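Local structure of response regulator receiver protein (Desulfuromonas acetoxidans, 2ZAY) at residues Ile36-Gly39 against Glu43-Pro46; Glu59-Lys64 against Ala94-Gln99; Ala22-Ala27 against Lys111-Ile116. The protein probably takes part in two-component signalling as a response regulator, of which this is the receiver domain. One frame throughout, in Å; residues are numbered along the deposited sequence.

Contact 1 (Ile36-Gly39 against Glu43-Pro46)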
ATOM      1  N   ILE A  36       8.096   0.906   6.013  1.00 26.41           N
ATOM      2  CA  ILE A  36       7.840   2.224   6.563  1.00 25.01           C
ATOM      3  C   ILE A  36       6.360   2.181   6.928  1.00 25.66           C
ATOM      4  O   ILE A  36       5.509   2.016   6.054  1.00 24.36           O
ATOM      5  CB  ILE A  36       8.111   3.318   5.495  1.00 25.27           C
ATOM      6  CG1 ILE A  36       9.598   3.290   5.106  1.00 23.99           C
ATOM      7  CG2 ILE A  36       7.703   4.690   6.024  1.00 24.66           C
ATOM      8  CD1 ILE A  36       9.936   4.123   3.879  1.00 25.69           C
ATOM      9  N   GLN A  37       6.052   2.316   8.216  1.00 25.24           N
ATOM     10  CA  GLN A  37       4.665   2.236   8.681  1.00 27.09           C
ATOM     11  C   GLN A  37       3.991   3.557   9.018  1.00 26.16           C
ATOM     12  O   GLN A  37       4.500   4.327   9.824  1.00 26.84           O
ATOM     13  CB  GLN A  37       4.582   1.342   9.917  1.00 28.27           C
ATOM     14  CG  GLN A  37       5.134  -0.051   9.734  1.00 31.22           C
ATOM     15  CD  GLN A  37       4.917  -0.909  10.963  1.00 33.17           C
ATOM     16  OE1 GLN A  37       3.791  -1.054  11.436  1.00 35.45           O
ATOM     17  NE2 GLN A  37       5.994  -1.485  11.487  1.00 35.82           N
ATOM     18  N   CYS A  38       2.828   3.797   8.413  1.00 26.27           N
ATOM     19  CA  CYS A  38       2.051   5.005   8.664  1.00 26.72           C
ATOM     20  C   CYS A  38       0.653   4.610   9.144  1.00 28.63           C
ATOM     21  O   CYS A  38       0.022   3.704   8.588  1.00 25.98           O
ATOM     22  CB  CYS A  38       1.955   5.849   7.395  1.00 28.65           C
ATOM     23  SG  CYS A  38       3.555   6.506   6.853  1.00 32.60           S
ATOM     24  N   GLY A  39       0.175   5.298  10.180  1.00 29.84           N
ATOM     25  CA  GLY A  39      -1.129   4.995  10.740  1.00 29.80           C
ATOM     26  C   GLY A  39      -2.316   5.641  10.054  1.00 31.87           C
ATOM     27  O   GLY A  39      -3.457   5.259  10.314  1.00 31.97           O
ATOM     28  N   GLU A  43      -0.173  11.527   7.598  1.00 33.35           N
ATOM     29  CA  GLU A  43       1.284  11.478   7.669  1.00 35.53           C
ATOM     30  C   GLU A  43       1.889  10.770   6.456  1.00 33.71           C
ATOM     31  O   GLU A  43       3.017  11.060   6.062  1.00 33.71           O
ATOM     32  CB  GLU A  43       1.759  10.779   8.949  1.00 37.74           C
ATOM     33  CG  GLU A  43       1.263   9.354   9.136  1.00 41.39           C
ATOM     34  CD  GLU A  43       2.037   8.610  10.221  1.00 45.09           C
ATOM     35  OE1 GLU A  43       1.540   7.575  10.720  1.00 45.44           O
ATOM     36  OE2 GLU A  43       3.150   9.056  10.569  1.00 46.83           O
ATOM     37  N   ALA A  44       1.124   9.859   5.858  1.00 30.89           N
ATOM     38  CA  ALA A  44       1.589   9.090   4.703  1.00 29.13           C
ATOM     39  C   ALA A  44       2.106   9.904   3.520  1.00 26.77           C
ATOM     40  O   ALA A  44       3.155   9.584   2.963  1.00 24.96           O
ATOM     41  CB  ALA A  44       0.481   8.140   4.231  1.00 28.88           C
ATOM     42  N   VAL A  45       1.377  10.943   3.121  1.00 26.89           N
ATOM     43  CA  VAL A  45       1.797  11.750   1.974  1.00 27.44           C
ATOM     44  C   VAL A  45       3.163  12.420   2.144  1.00 28.33           C
ATOM     45  O   VAL A  45       4.064  12.220   1.328  1.00 26.27           O
ATOM     46  CB  VAL A  45       0.735  12.820   1.618  1.00 31.12           C
ATOM     47  CG1 VAL A  45       1.222  13.664   0.453  1.00 30.47           C
ATOM     48  CG2 VAL A  45      -0.588  12.140   1.257  1.00 28.66           C
ATOM     49  N   PRO A  46       3.335  13.237   3.194  1.00 27.95           N
ATOM     50  CA  PRO A  46       4.637  13.891   3.386  1.00 27.92           C
ATOM     51  C   PRO A  46       5.753  12.856   3.562  1.00 25.50           C
ATOM     52  O   PRO A  46       6.875  13.044   3.088  1.00 26.51           O
ATOM     53  CB  PRO A  46       4.422  14.724   4.652  1.00 29.75           C
ATOM     54  CG  PRO A  46       2.940  15.039   4.595  1.00 30.12           C
ATOM     55  CD  PRO A  46       2.359  13.706   4.192  1.00 29.34           C
TER
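Gly39 N donates to the carboxylate of Glu43 in the one hydrogen bond that joins the strand end at 36-39 to the helical turn 43-46, with OE1 2.7 Å from the nitrogen and an N-H...O angle of 159°. The donor arrives on the anti side of OE1, somewhat off the carboxylate plane. Glu43 gets there because its CG lies between its own backbone N and carbonyl carbon (chi1 58°), from where the chain runs on extended to the strand. Strand 33-38, the short turn and helix 41-51 form a beta-alpha unit of the alternating alpha/beta receiver fold, and Asn40 OD1 accepts from Glu43 N at the helix start. With an alanine here in place of Glu43, Gly39 N would probably lose this acceptor and the strand end its tie to the helix. The remaining contacts are van der Waals. Glu43 OE1 passes 3.3 Å from Cys38 CA, and the Glu43 CG methylene lies 4.0 Å from Cys38 CB. Cys38 CB faces Ala44 CB at 4.2 Å, while Cys38 SG reaches Ala44 CA at 3.9 Å. Cys38 also touches Met12 of the adjacent strand 9-14, and Ala44 touches Leu70 of helix 67-75.

Contact 2 (Glu59-Lys64 against Ala94-Gln99)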
ATOM      1  N   GLU A  59      -4.559   0.859   3.138  1.00 23.98           N
ATOM      2  CA  GLU A  59      -5.878   0.342   3.456  1.00 25.29           C
ATOM      3  C   GLU A  59      -6.797   1.147   2.536  1.00 24.51           C
ATOM      4  O   GLU A  59      -6.580   2.341   2.341  1.00 23.49           O
ATOM      5  CB  GLU A  59      -6.210   0.642   4.920  1.00 27.02           C
ATOM      6  CG  GLU A  59      -7.529   0.070   5.400  1.00 30.58           C
ATOM      7  CD  GLU A  59      -7.753   0.319   6.885  1.00 34.01           C
ATOM      8  OE1 GLU A  59      -8.696  -0.269   7.459  1.00 35.31           O
ATOM      9  OE2 GLU A  59      -6.986   1.111   7.473  1.00 32.71           O
ATOM     10  N   ALA A  60      -7.812   0.503   1.969  1.00 26.18           N
ATOM     11  CA  ALA A  60      -8.725   1.193   1.066  1.00 27.35           C
ATOM     12  C   ALA A  60      -9.701   2.103   1.795  1.00 29.72           C
ATOM     13  O   ALA A  60      -9.847   3.276   1.456  1.00 30.81           O
ATOM     14  CB  ALA A  60      -9.491   0.181   0.235  1.00 29.47           C
ATOM     15  N   ASN A  61     -10.366   1.564   2.806  1.00 30.90           N
ATOM     16  CA  ASN A  61     -11.342   2.342   3.552  1.00 34.01           C
ATOM     17  C   ASN A  61     -10.830   2.812   4.908  1.00 33.95           C
ATOM     18  O   ASN A  61     -10.818   2.049   5.871  1.00 35.55           O
ATOM     19  CB  ASN A  61     -12.612   1.508   3.722  1.00 34.87           C
ATOM     20  CG  ASN A  61     -13.126   0.971   2.398  1.00 36.47           C
ATOM     21  OD1 ASN A  61     -13.617   1.725   1.559  1.00 36.40           O
ATOM     22  ND2 ASN A  61     -12.996  -0.337   2.197  1.00 38.31           N
ATOM     23  N   MET A  62     -10.391   4.067   4.964  1.00 34.67           N
ATOM     24  CA  MET A  62      -9.897   4.678   6.197  1.00 34.49           C
ATOM     25  C   MET A  62     -10.782   5.892   6.497  1.00 36.99           C
ATOM     26  O   MET A  62     -11.178   6.623   5.584  1.00 37.51           O
ATOM     27  CB  MET A  62      -8.438   5.141   6.046  1.00 30.95           C
ATOM     28  CG  MET A  62      -7.431   4.031   5.783  1.00 26.67           C
ATOM     29  SD  MET A  62      -5.691   4.581   5.816  1.00 20.33           S
ATOM     30  CE  MET A  62      -5.586   5.486   4.233  1.00 25.06           C
ATOM     31  N   PRO A  63     -11.108   6.120   7.779  1.00 38.41           N
ATOM     32  CA  PRO A  63     -11.952   7.266   8.130  1.00 39.69           C
ATOM     33  C   PRO A  63     -11.264   8.588   7.822  1.00 39.99           C
ATOM     34  O   PRO A  63     -10.041   8.678   7.870  1.00 41.21           O
ATOM     35  CB  PRO A  63     -12.202   7.063   9.625  1.00 39.26           C
ATOM     36  CG  PRO A  63     -10.955   6.377  10.082  1.00 40.62           C
ATOM     37  CD  PRO A  63     -10.723   5.361   8.982  1.00 39.11           C
ATOM     38  N   LYS A  64     -12.060   9.606   7.503  1.00 41.67           N
ATOM     39  CA  LYS A  64     -11.546  10.935   7.183  1.00 43.10           C
ATOM     40  C   LYS A  64     -10.888  10.935   5.803  1.00 42.33           C
ATOM     41  O   LYS A  64     -11.434  11.499   4.853  1.00 44.03           O
ATOM     42  CB  LYS A  64     -10.533  11.392   8.243  1.00 45.74           C
ATOM     43  CG  LYS A  64     -11.063  11.384   9.674  1.00 48.72           C
ATOM     44  CD  LYS A  64     -12.176  12.403   9.870  1.00 52.44           C
ATOM     45  CE  LYS A  64     -12.713  12.363  11.296  1.00 53.88           C
ATOM     46  NZ  LYS A  64     -13.793  13.367  11.519  1.00 55.30           N
ATOM     47  N   ALA A  94     -16.714  -7.238  -5.200  1.00 29.39           N
ATOM     48  CA  ALA A  94     -16.235  -7.275  -6.579  1.00 28.66           C
ATOM     49  C   ALA A  94     -16.237  -5.859  -7.128  1.00 28.47           C
ATOM     50  O   ALA A  94     -15.327  -5.462  -7.862  1.00 24.89           O
ATOM     51  CB  ALA A  94     -17.135  -8.167  -7.432  1.00 30.16           C
ATOM     52  N   LYS A  95     -17.260  -5.090  -6.758  1.00 27.59           N
ATOM     53  CA  LYS A  95     -17.374  -3.719  -7.222  1.00 28.50           C
ATOM     54  C   LYS A  95     -16.255  -2.844  -6.674  1.00 27.22           C
ATOM     55  O   LYS A  95     -15.752  -1.984  -7.382  1.00 25.94           O
ATOM     56  CB  LYS A  95     -18.731  -3.127  -6.832  1.00 32.03           C
ATOM     57  CG  LYS A  95     -18.956  -1.723  -7.384  1.00 36.06           C
ATOM     58  CD  LYS A  95     -20.331  -1.187  -7.019  1.00 41.31           C
ATOM     59  CE  LYS A  95     -21.447  -1.957  -7.713  1.00 42.01           C
ATOM     60  NZ  LYS A  95     -21.535  -1.649  -9.170  1.00 45.88           N
ATOM     61  N   GLU A  96     -15.864  -3.054  -5.419  1.00 25.06           N
ATOM     62  CA  GLU A  96     -14.789  -2.243  -4.851  1.00 26.15           C
ATOM     63  C   GLU A  96     -13.478  -2.591  -5.535  1.00 23.19           C
ATOM     64  O   GLU A  96     -12.702  -1.703  -5.900  1.00 24.83           O
ATOM     65  CB  GLU A  96     -14.630  -2.482  -3.351  1.00 26.59           C
ATOM     66  CG  GLU A  96     -13.608  -1.542  -2.710  1.00 31.30           C
ATOM     67  CD  GLU A  96     -13.196  -1.978  -1.317  1.00 32.64           C
ATOM     68  OE1 GLU A  96     -12.963  -1.101  -0.463  1.00 38.10           O
ATOM     69  OE2 GLU A  96     -13.090  -3.197  -1.077  1.00 36.63           O
ATOM     70  N   GLU A  97     -13.231  -3.889  -5.699  1.00 22.15           N
ATOM     71  CA  GLU A  97     -12.006  -4.342  -6.353  1.00 22.20           C
ATOM     72  C   GLU A  97     -11.907  -3.712  -7.737  1.00 22.69           C
ATOM     73  O   GLU A  97     -10.881  -3.122  -8.083  1.00 20.82           O
ATOM     74  CB  GLU A  97     -11.975  -5.873  -6.470  1.00 21.43           C
ATOM     75  CG  GLU A  97     -10.695  -6.423  -7.139  1.00 20.86           C
ATOM     76  CD  GLU A  97     -10.532  -7.930  -6.970  1.00 25.11           C
ATOM     77  OE1 GLU A  97     -11.257  -8.527  -6.140  1.00 24.80           O
ATOM     78  OE2 GLU A  97      -9.667  -8.519  -7.661  1.00 25.71           O
ATOM     79  N   ALA A  98     -12.979  -3.823  -8.525  1.00 22.95           N
ATOM     80  CA  ALA A  98     -12.983  -3.245  -9.869  1.00 22.35           C
ATOM     81  C   ALA A  98     -12.782  -1.732  -9.849  1.00 21.93           C
ATOM     82  O   ALA A  98     -12.030  -1.201 -10.662  1.00 22.07           O
ATOM     83  CB  ALA A  98     -14.281  -3.594 -10.603  1.00 24.66           C
ATOM     84  N   GLN A  99     -13.443  -1.029  -8.927  1.00 22.28           N
ATOM     85  CA  GLN A  99     -13.280   0.425  -8.860  1.00 24.35           C
ATOM     86  C   GLN A  99     -11.832   0.846  -8.583  1.00 23.66           C
ATOM     87  O   GLN A  99     -11.301   1.751  -9.237  1.00 22.88           O
ATOM     88  CB  GLN A  99     -14.188   1.029  -7.779  1.00 29.06           C
ATOM     89  CG  GLN A  99     -13.817   2.471  -7.406  1.00 35.08           C
ATOM     90  CD  GLN A  99     -14.731   3.069  -6.341  1.00 39.38           C
ATOM     91  OE1 GLN A  99     -15.098   2.400  -5.369  1.00 41.04           O
ATOM     92  NE2 GLN A  99     -15.089   4.339  -6.512  1.00 40.17           N
TER
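Ala60 and Glu96 mark the closest backbone approach, yet their CA atoms stay 9.1 Å apart, so the strand end and loop at 59-64 and the first turns of helix 94-103 meet through side chains. In the receiver fold the loop after the central strand 55-59 and the start of this helix both sit on the rim where the carboxyl ends of the parallel strands gather. Glu59, at the end of strand 55-59, probably occupies the position of the phospho-accepting aspartate of other receiver domains; its OE2 bonds to Thr16 OG1 and lies close to Asp15. Glu96 bridges the gap: CG is anti to its backbone N (chi1 -174°) and the chain stays extended, sending the carboxylate out from the helix to meet Asn61, which comes from the opposite direction. Amide and carboxylate lie nearly coplanar, 11° apart. Asn61 ND2 donates to Glu96 OE1 over 2.8 Å, at 148°, arriving on the syn side. Glu96 OE1 also lies 3.8 Å from Ala60 CB, a plain van der Waals contact. The other carboxylate oxygen, Glu96 OE2, is hydrogen-bonded to Ser89 OG, with a weak bond from Ala92 N. At the helix start, Thr93 OG1 hydrogen-bonds to Glu96 N.

Contact 3 (Ala22-Ala27 against Lys111-Ile116)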
ATOM      1  N   ALA A  22       0.974  -6.589  12.262  1.00 38.63           N
ATOM      2  CA  ALA A  22       2.282  -6.849  12.861  1.00 38.32           C
ATOM      3  C   ALA A  22       2.890  -8.172  12.398  1.00 38.00           C
ATOM      4  O   ALA A  22       4.071  -8.237  12.052  1.00 37.63           O
ATOM      5  CB  ALA A  22       2.162  -6.835  14.384  1.00 38.99           C
ATOM      6  N   ALA A  23       2.075  -9.221  12.391  1.00 37.62           N
ATOM      7  CA  ALA A  23       2.523 -10.546  11.978  1.00 37.32           C
ATOM      8  C   ALA A  23       3.041 -10.544  10.546  1.00 36.59           C
ATOM      9  O   ALA A  23       4.145 -11.010  10.277  1.00 34.89           O
ATOM     10  CB  ALA A  23       1.377 -11.544  12.115  1.00 40.09           C
ATOM     11  N   SER A  24       2.233 -10.016   9.632  1.00 36.88           N
ATOM     12  CA  SER A  24       2.596  -9.950   8.218  1.00 37.40           C
ATOM     13  C   SER A  24       3.801  -9.052   7.977  1.00 35.90           C
ATOM     14  O   SER A  24       4.688  -9.385   7.192  1.00 36.73           O
ATOM     15  CB  SER A  24       1.408  -9.438   7.399  1.00 38.77           C
ATOM     16  OG  SER A  24       0.295 -10.302   7.543  1.00 43.70           O
ATOM     17  N   ILE A  25       3.825  -7.911   8.649  1.00 34.92           N
ATOM     18  CA  ILE A  25       4.921  -6.962   8.511  1.00 34.78           C
ATOM     19  C   ILE A  25       6.258  -7.583   8.920  1.00 34.20           C
ATOM     20  O   ILE A  25       7.272  -7.389   8.250  1.00 33.44           O
ATOM     21  CB  ILE A  25       4.652  -5.699   9.359  1.00 35.62           C
ATOM     22  CG1 ILE A  25       3.428  -4.964   8.798  1.00 36.05           C
ATOM     23  CG2 ILE A  25       5.880  -4.794   9.371  1.00 35.54           C
ATOM     24  CD1 ILE A  25       2.973  -3.789   9.634  1.00 37.15           C
ATOM     25  N   SER A  26       6.255  -8.336  10.014  1.00 34.56           N
ATOM     26  CA  SER A  26       7.477  -8.977  10.491  1.00 33.74           C
ATOM     27  C   SER A  26       8.017  -9.955   9.456  1.00 32.89           C
ATOM     28  O   SER A  26       9.224 -10.036   9.243  1.00 33.04           O
ATOM     29  CB  SER A  26       7.214  -9.715  11.808  1.00 35.43           C
ATOM     30  OG  SER A  26       6.859  -8.805  12.837  1.00 37.15           O
ATOM     31  N   ALA A  27       7.118 -10.689   8.808  1.00 32.35           N
ATOM     32  CA  ALA A  27       7.508 -11.671   7.800  1.00 32.11           C
ATOM     33  C   ALA A  27       8.150 -11.024   6.576  1.00 31.96           C
ATOM     34  O   ALA A  27       9.022 -11.616   5.941  1.00 31.74           O
ATOM     35  CB  ALA A  27       6.289 -12.498   7.376  1.00 31.91           C
ATOM     36  N   LYS A 111      -8.315  -8.498   2.758  1.00 29.30           N
ATOM     37  CA  LYS A 111      -7.913  -8.875   4.107  1.00 32.95           C
ATOM     38  C   LYS A 111      -8.791 -10.081   4.468  1.00 35.36           C
ATOM     39  O   LYS A 111      -9.831 -10.299   3.846  1.00 35.77           O
ATOM     40  CB  LYS A 111      -8.192  -7.734   5.096  1.00 32.90           C
ATOM     41  CG  LYS A 111      -7.255  -6.536   5.009  1.00 34.70           C
ATOM     42  CD  LYS A 111      -7.739  -5.427   5.938  1.00 37.46           C
ATOM     43  CE  LYS A 111      -6.592  -4.618   6.542  1.00 39.56           C
ATOM     44  NZ  LYS A 111      -5.742  -3.956   5.526  1.00 43.47           N
ATOM     45  N   PRO A 112      -8.382 -10.888   5.463  1.00 37.48           N
ATOM     46  CA  PRO A 112      -7.157 -10.732   6.249  1.00 38.32           C
ATOM     47  C   PRO A 112      -5.936 -10.970   5.377  1.00 39.18           C
ATOM     48  O   PRO A 112      -5.986 -11.726   4.406  1.00 39.55           O
ATOM     49  CB  PRO A 112      -7.317 -11.785   7.345  1.00 39.21           C
ATOM     50  CG  PRO A 112      -8.105 -12.851   6.665  1.00 38.74           C
ATOM     51  CD  PRO A 112      -9.153 -12.052   5.936  1.00 37.36           C
ATOM     52  N   VAL A 113      -4.841 -10.312   5.734  1.00 40.66           N
ATOM     53  CA  VAL A 113      -3.601 -10.417   4.991  1.00 41.07           C
ATOM     54  C   VAL A 113      -2.809 -11.676   5.310  1.00 40.98           C
ATOM     55  O   VAL A 113      -2.660 -12.059   6.469  1.00 40.93           O
ATOM     56  CB  VAL A 113      -2.700  -9.202   5.272  1.00 42.85           C
ATOM     57  CG1 VAL A 113      -1.405  -9.313   4.480  1.00 44.05           C
ATOM     58  CG2 VAL A 113      -3.440  -7.924   4.920  1.00 43.54           C
ATOM     59  N   ASN A 114      -2.314 -12.321   4.264  1.00 39.85           N
ATOM     60  CA  ASN A 114      -1.498 -13.510   4.410  1.00 38.90           C
ATOM     61  C   ASN A 114      -0.096 -13.121   3.942  1.00 38.15           C
ATOM     62  O   ASN A 114       0.099 -12.737   2.788  1.00 37.28           O
ATOM     63  CB  ASN A 114      -2.045 -14.648   3.554  1.00 40.43           C
ATOM     64  CG  ASN A 114      -1.150 -15.868   3.582  1.00 42.23           C
ATOM     65  OD1 ASN A 114       0.029 -15.793   3.226  1.00 41.29           O
ATOM     66  ND2 ASN A 114      -1.701 -17.000   4.010  1.00 43.13           N
ATOM     67  N   ALA A 115       0.873 -13.216   4.844  1.00 36.32           N
ATOM     68  CA  ALA A 115       2.252 -12.853   4.541  1.00 35.33           C
ATOM     69  C   ALA A 115       2.833 -13.486   3.272  1.00 33.14           C
ATOM     70  O   ALA A 115       3.561 -12.830   2.536  1.00 32.62           O
ATOM     71  CB  ALA A 115       3.143 -13.172   5.740  1.00 35.84           C
ATOM     72  N   ILE A 116       2.523 -14.753   3.013  1.00 32.26           N
ATOM     73  CA  ILE A 116       3.047 -15.424   1.820  1.00 31.94           C
ATOM     74  C   ILE A 116       2.462 -14.801   0.553  1.00 30.72           C
ATOM     75  O   ILE A 116       3.173 -14.567  -0.428  1.00 30.34           O
ATOM     76  CB  ILE A 116       2.722 -16.939   1.836  1.00 33.63           C
ATOM     77  CG1 ILE A 116       3.435 -17.612   3.015  1.00 36.14           C
ATOM     78  CG2 ILE A 116       3.158 -17.587   0.528  1.00 32.18           C
ATOM     79  CD1 ILE A 116       3.120 -19.096   3.165  1.00 37.30           C
TER
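Ala27 and Ala115 meet methyl to methyl, their CB atoms 3.6 Å apart, where helix 22-31 comes against the start of helix 115-129. The small residues let the backbones come close: the CA atoms of Ser24 and Ala115 are 4.7 Å apart, and Ala115 CB also lies 4.1 Å from Ser24 CA. Ser24 points its side chain into the same join, with OG anti to its carbonyl carbon (chi1 -60°). There Ser24 OG lies 3.6 Å from both Val113 CG1 and Val113 O, a van der Waals approach. Ser24 CB follows behind, 4.1 Å from Val113 CG1. No hydrogen bond crosses between the two segments; the join is made by van der Waals contacts.

Around these contacts, local bonds hold each backbone. Asn114 is the N-cap of helix 115-129: its OD1 takes a weak bond from Ile116 N and a hydrogen bond from Arg117 N, which holds the first turn, and with it Ala115. Within helix 22-31, the side chain of Ser26 reaches back through OG to Ala22 O over 3.0 Å, and this oxygen also accepts Ser26 N from the opposite face of its carbonyl plane. Before Val113, the peptide leading into Pro112 is cis, a feature common in receiver domains after the lysine that follows strand 107-110. That lysine, Lys111, forms a salt bridge through NZ with Asp15. Farther out, Val113 rests on Leu88 of strand 85-89, while Ile25 turns away from the join onto Ile35 and Gln37 of strand 33-38, so that the two helices lie side by side over one face of the parallel sheet.

In the fold
The three contacts are spread around a five-stranded parallel sheet of order 2-1-3-4-5. The centre of contact 1 is about 18 Å from the centres of contact 2 and contact 3, and the centres of contacts 2 and 3 are about 19 Å apart. Contacts 1 and 3 alone touch, where Gln37 OE1 lies 3.4 Å from Ile25 CD1; helix 22-31 leads directly into strand 33-38. Contacts 2 and 3 come within about 4 Å at their nearest atoms. Asp15 neighbours both, salt-bridged to Lys111 and near the like-charged Glu59. Asp15, Glu59, Ser89 and Lys111 probably correspond to the phosphorylation site of receiver domains, with Glu59 at the usual aspartate position.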